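BAG family molecular chaperone regulator 4 (Arabidopsis thaliana, PDB 4HWH) probably acts as a co-chaperone, its BAG domain binding the ATPase domain of HSP70/HSC70 chaperones in pathways such as programmed cell death and stress responses. Local coordinates at residues A5-N8 against A9-E13; V80-L83 against K84-S88. One frame throughout, in Å; residues are numbered along the deposited sequence.

Contact 1. Residues A5-N8 against A9-E13; sequences AAVN and AVTGE
Thr-11 meets Val-7 one turn back in the first helix, 3-29, of the three-helix bundle that makes up this BAG domain. Its CB is about equally far from two successive carbonyl oxygens, 3.5 Å from Asn-8 O and slightly more from Val-7 O. From there chi1 of -68° turns OG1 beside the backbone N and back along the helix, to 3.2 Å from Val-7 O. The same hydroxyl also makes a weak hydrogen bond with Glu-69 OE2 of helix 63-86. The side chain of Thr-11 further touches Gln-65 and Arg-72 of that helix. The backbone bond to Val-7 is firmer: Thr-11 N lies 2.9 Å from Val-7 O, in the carbonyl plane, with an N-H...O angle of 164°.

Val-7 and Val-10 are buried against the rest of the bundle, Val-7 on Gln-65 and Ile-56, Val-10 on Gln-49 and Leu-53. The i to i+4 ladder runs on through Ala-9 N to Ala-5 O and Gly-12 N to Asn-8 O. Between those rungs, Val-10 N bonds Ala-6 O at 3.1 Å while the CG2 methyl of Val-10 touches that same oxygen at 3.5 Å.

Contact 2. Residues V80-L83 against K84-S88; sequences VDKL and KARCS
The last turns of helix 63-86 carry this contact, where Arg-86 folds back over the carbonyl of Lys-82 as the chain runs out. Arg-86 N bonds Lys-82 O at 2.8 Å, the ordinary i to i+4 bond. The side chain then returns to the same oxygen: bent at chi2 (83°) and again at chi3, it brings CD to 3.0 Å from Lys-82 O and lays one face of the guanidinium over that carbonyl. Arg-86 NE is just 2.8 Å from Lys-82 O, yet the angle at NE is too poor for a hydrogen bond; the oxygen lies over the face of the guanidinium. Beyond it, Arg-86 NH1 sits 3.2 Å from Lys-82 CB and almost as near CG, the two side chains running side by side in the same direction. Their charged ends stay apart, with Lys-82 NZ 6.4 Å from Arg-86 NH1.

In the three-helix bundle of the BAG domain, Val-80 and Leu-83 face the other helices: Val-80 packs on Val-21 and Phe-39, and Leu-83 on Leu-24 and Phe-39. Lys-84 has its CB against Val-80 O and extends its chain to a salt bridge between NZ and Asp-40 OD1 on helix 36-54.

Lys-84 N to Val-80 O is the straightest of the four backbone bonds across the contact, at 170°, whereas Cys-87 N to Leu-83 O is the most bent, at 137°. The final residue turns back on the helix: Ser-88 OG bonds Ala-85 O at 2.6 Å, and Ser-88 N reaches the same acceptor, so two donors of one residue hold this late carbonyl.

How the contacts relate
Contact 1 comes early in helix 3-29 and contact 2 at the end of helix 63-86, so along the chain they follow in series, with helix 36-54 between them. Their centres are 27 Å apart, on opposite sides of the chain's centre, and their nearest atoms stay about 11 Å apart without touching. They therefore lie toward opposite ends of the elongated three-helix bundle of the BAG domain. Each packs against the other's helix as well as against helix 36-54: residues 5-13 meet Gln-65 and Glu-69 together with Gln-49, Lys-52 and Leu-53, while residues 80-88 meet Val-21 and Leu-24 together with Phe-39 and Asp-40.

Contact 1. Residues A5-N8 against A9-E13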
ATOM      1  N   ALA A   5     -13.697 -12.045   6.271  1.00 55.82           N
ATOM      2  CA  ALA A   5     -12.417 -12.724   6.122  1.00 54.64           C
ATOM      3  C   ALA A   5     -11.620 -12.124   4.969  1.00 49.12           C
ATOM      4  O   ALA A   5     -10.412 -11.917   5.080  1.00 42.42           O
ATOM      5  CB  ALA A   5     -12.631 -14.211   5.902  1.00 53.09           C
ATOM      6  N   ALA A   6     -12.307 -11.843   3.867  1.00 44.35           N
ATOM      7  CA  ALA A   6     -11.663 -11.299   2.679  1.00 41.49           C
ATOM      8  C   ALA A   6     -11.050  -9.926   2.949  1.00 38.01           C
ATOM      9  O   ALA A   6      -9.941  -9.640   2.507  1.00 41.85           O
ATOM     10  CB  ALA A   6     -12.654 -11.226   1.524  1.00 44.41           C
ATOM     11  N   VAL A   7     -11.776  -9.079   3.669  1.00 38.36           N
ATOM     12  CA  VAL A   7     -11.267  -7.755   4.007  1.00 41.02           C
ATOM     13  C   VAL A   7     -10.085  -7.877   4.960  1.00 36.05           C
ATOM     14  O   VAL A   7      -9.075  -7.194   4.801  1.00 32.42           O
ATOM     15  CB  VAL A   7     -12.354  -6.863   4.635  1.00 40.80           C
ATOM     16  CG1 VAL A   7     -11.775  -5.504   4.997  1.00 42.31           C
ATOM     17  CG2 VAL A   7     -13.523  -6.702   3.679  1.00 45.73           C
ATOM     18  N   ASN A   8     -10.216  -8.757   5.947  1.00 39.20           N
ATOM     19  CA  ASN A   8      -9.130  -9.021   6.883  1.00 40.39           C
ATOM     20  C   ASN A   8      -7.878  -9.501   6.160  1.00 35.23           C
ATOM     21  O   ASN A   8      -6.761  -9.130   6.522  1.00 34.23           O
ATOM     22  CB  ASN A   8      -9.557 -10.057   7.925  1.00 40.71           C
ATOM     23  CG  ASN A   8     -10.636  -9.537   8.855  1.00 54.47           C
ATOM     24  OD1 ASN A   8     -10.848  -8.330   8.963  1.00 56.57           O
ATOM     25  ND2 ASN A   8     -11.323 -10.450   9.533  1.00 52.55           N
ATOM     26  N   ALA A   9      -8.074 -10.328   5.138  1.00 29.31           N
ATOM     27  CA  ALA A   9      -6.967 -10.823   4.325  1.00 31.72           C
ATOM     28  C   ALA A   9      -6.246  -9.674   3.635  1.00 27.15           C
ATOM     29  O   ALA A   9      -5.018  -9.636   3.584  1.00 29.81           O
ATOM     30  CB  ALA A   9      -7.468 -11.826   3.299  1.00 35.38           C
ATOM     31  N   VAL A  10      -7.014  -8.738   3.092  1.00 26.75           N
ATOM     32  CA  VAL A  10      -6.423  -7.571   2.457  1.00 30.01           C
ATOM     33  C   VAL A  10      -5.677  -6.725   3.484  1.00 29.17           C
ATOM     34  O   VAL A  10      -4.552  -6.289   3.242  1.00 33.44           O
ATOM     35  CB  VAL A  10      -7.481  -6.708   1.761  1.00 30.08           C
ATOM     36  CG1 VAL A  10      -6.890  -5.360   1.380  1.00 36.84           C
ATOM     37  CG2 VAL A  10      -8.011  -7.427   0.538  1.00 36.40           C
ATOM     38  N   THR A  11      -6.310  -6.505   4.632  1.00 28.97           N
ATOM     39  CA  THR A  11      -5.707  -5.709   5.697  1.00 32.54           C
ATOM     40  C   THR A  11      -4.328  -6.242   6.073  1.00 30.68           C
ATOM     41  O   THR A  11      -3.384  -5.474   6.256  1.00 32.20           O
ATOM     42  CB  THR A  11      -6.607  -5.664   6.948  1.00 36.15           C
ATOM     43  OG1 THR A  11      -7.795  -4.922   6.649  1.00 43.78           O
ATOM     44  CG2 THR A  11      -5.885  -4.999   8.105  1.00 37.24           C
ATOM     45  N   GLY A  12      -4.215  -7.561   6.178  1.00 32.06           N
ATOM     46  CA  GLY A  12      -2.949  -8.186   6.512  1.00 35.24           C
ATOM     47  C   GLY A  12      -1.889  -7.894   5.467  1.00 29.74           C
ATOM     48  O   GLY A  12      -0.716  -7.700   5.788  1.00 25.06           O
ATOM     49  N   GLU A  13      -2.306  -7.858   4.208  1.00 21.85           N
ATOM     50  CA  GLU A  13      -1.369  -7.609   3.125  1.00 26.12           C
ATOM     51  C   GLU A  13      -0.980  -6.134   3.091  1.00 26.67           C
ATOM     52  O   GLU A  13       0.179  -5.789   2.866  1.00 23.55           O
ATOM     53  CB  GLU A  13      -1.966  -8.036   1.786  1.00 29.43           C
ATOM     54  CG  GLU A  13      -0.923  -8.224   0.712  1.00 46.33           C
ATOM     55  CD  GLU A  13       0.168  -9.181   1.147  1.00 49.68           C
ATOM     56  OE1 GLU A  13      -0.150 -10.171   1.844  1.00 50.94           O
ATOM     57  OE2 GLU A  13       1.341  -8.943   0.793  1.00 50.38           O
TER

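Contact 2. Residues V80-L83 against K84-S88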
ATOM      1  N   VAL A  80       4.017   6.775  -1.291  1.00 23.97           N
ATOM      2  CA  VAL A  80       4.937   6.184  -2.261  1.00 19.37           C
ATOM      3  C   VAL A  80       5.261   7.167  -3.384  1.00 25.52           C
ATOM      4  O   VAL A  80       6.423   7.318  -3.769  1.00 28.98           O
ATOM      5  CB  VAL A  80       4.391   4.866  -2.845  1.00 19.65           C
ATOM      6  CG1 VAL A  80       5.250   4.399  -4.018  1.00 23.42           C
ATOM      7  CG2 VAL A  80       4.339   3.791  -1.755  1.00 19.34           C
ATOM      8  N   ASP A  81       4.236   7.837  -3.902  1.00 26.92           N
ATOM      9  CA  ASP A  81       4.435   8.860  -4.927  1.00 34.52           C
ATOM     10  C   ASP A  81       5.450   9.893  -4.454  1.00 37.05           C
ATOM     11  O   ASP A  81       6.354  10.282  -5.195  1.00 39.96           O
ATOM     12  CB  ASP A  81       3.117   9.568  -5.253  1.00 37.82           C
ATOM     13  CG  ASP A  81       2.143   8.676  -5.984  1.00 47.19           C
ATOM     14  OD1 ASP A  81       2.597   7.737  -6.667  1.00 49.30           O
ATOM     15  OD2 ASP A  81       0.921   8.921  -5.879  1.00 56.46           O
ATOM     16  N   LYS A  82       5.290  10.333  -3.210  1.00 33.83           N
ATOM     17  CA  LYS A  82       6.157  11.356  -2.638  1.00 40.83           C
ATOM     18  C   LYS A  82       7.600  10.874  -2.576  1.00 44.12           C
ATOM     19  O   LYS A  82       8.516  11.602  -2.945  1.00 40.51           O
ATOM     20  CB  LYS A  82       5.670  11.762  -1.244  1.00 42.16           C
ATOM     21  CG  LYS A  82       4.507  12.748  -1.244  1.00 56.00           C
ATOM     22  CD  LYS A  82       3.542  12.467  -2.384  1.00 63.99           C
ATOM     23  CE  LYS A  82       2.174  13.081  -2.143  1.00 68.48           C
ATOM     24  NZ  LYS A  82       1.205  12.640  -3.187  1.00 69.63           N
ATOM     25  N   LEU A  83       7.797   9.647  -2.107  1.00 31.45           N
ATOM     26  CA  LEU A  83       9.126   9.050  -2.079  1.00 35.86           C
ATOM     27  C   LEU A  83       9.739   8.980  -3.469  1.00 32.59           C
ATOM     28  O   LEU A  83      10.893   9.353  -3.669  1.00 40.22           O
ATOM     29  CB  LEU A  83       9.071   7.642  -1.491  1.00 34.99           C
ATOM     30  CG  LEU A  83       9.031   7.524   0.026  1.00 40.38           C
ATOM     31  CD1 LEU A  83       9.181   6.066   0.426  1.00 36.35           C
ATOM     32  CD2 LEU A  83      10.135   8.368   0.635  1.00 46.55           C
ATOM     33  N   LYS A  84       8.969   8.474  -4.426  1.00 30.75           N
ATOM     34  CA  LYS A  84       9.457   8.344  -5.789  1.00 33.50           C
ATOM     35  C   LYS A  84       9.860   9.711  -6.328  1.00 40.66           C
ATOM     36  O   LYS A  84      10.932   9.872  -6.909  1.00 43.97           O
ATOM     37  CB  LYS A  84       8.401   7.704  -6.690  1.00 34.88           C
ATOM     38  CG  LYS A  84       8.913   7.385  -8.088  1.00 32.50           C
ATOM     39  CD  LYS A  84       7.868   6.669  -8.924  1.00 29.21           C
ATOM     40  CE  LYS A  84       8.416   6.345 -10.300  1.00 32.56           C
ATOM     41  NZ  LYS A  84       7.422   5.615 -11.131  1.00 36.92           N
ATOM     42  N   ALA A  85       8.997  10.699  -6.119  1.00 42.47           N
ATOM     43  CA  ALA A  85       9.278  12.059  -6.562  1.00 46.96           C
ATOM     44  C   ALA A  85      10.553  12.591  -5.908  1.00 59.19           C
ATOM     45  O   ALA A  85      11.394  13.194  -6.574  1.00 62.92           O
ATOM     46  CB  ALA A  85       8.103  12.968  -6.260  1.00 42.83           C
ATOM     47  N   ARG A  86      10.692  12.357  -4.607  1.00 54.57           N
ATOM     48  CA  ARG A  86      11.882  12.781  -3.872  1.00 61.81           C
ATOM     49  C   ARG A  86      13.162  12.202  -4.465  1.00 62.77           C
ATOM     50  O   ARG A  86      14.214  12.839  -4.431  1.00 70.06           O
ATOM     51  CB  ARG A  86      11.779  12.386  -2.395  1.00 70.83           C
ATOM     52  CG  ARG A  86      11.378  13.517  -1.456  1.00 82.18           C
ATOM     53  CD  ARG A  86       9.872  13.727  -1.408  1.00 87.04           C
ATOM     54  NE  ARG A  86       9.336  14.262  -2.656  1.00 89.27           N
ATOM     55  CZ  ARG A  86       8.069  14.631  -2.826  1.00 91.60           C
ATOM     56  NH1 ARG A  86       7.207  14.526  -1.825  1.00 93.67           N
ATOM     57  NH2 ARG A  86       7.665  15.108  -3.995  1.00 92.71           N
ATOM     58  N   CYS A  87      13.067  10.991  -5.003  1.00 62.38           N
ATOM     59  CA  CYS A  87      14.232  10.299  -5.543  1.00 55.60           C
ATOM     60  C   CYS A  87      14.374  10.498  -7.047  1.00 58.63           C
ATOM     61  O   CYS A  87      15.294   9.964  -7.666  1.00 57.65           O
ATOM     62  CB  CYS A  87      14.162   8.809  -5.217  1.00 53.91           C
ATOM     63  SG  CYS A  87      14.144   8.462  -3.448  1.00 59.50           S
ATOM     64  N   SER A  88      13.457  11.260  -7.633  1.00 63.49           N
ATOM     65  CA  SER A  88      13.539  11.581  -9.051  1.00 74.43           C
ATOM     66  C   SER A  88      14.388  12.830  -9.242  1.00 83.66           C
ATOM     67  O   SER A  88      14.771  13.482  -8.268  1.00 84.66           O
ATOM     68  CB  SER A  88      12.145  11.796  -9.643  1.00 76.12           C
ATOM     69  OG  SER A  88      11.588  13.026  -9.211  1.00 77.53           O
ATOM     70  OXT SER A  88      14.706  13.210 -10.368  1.00 88.67           O
TER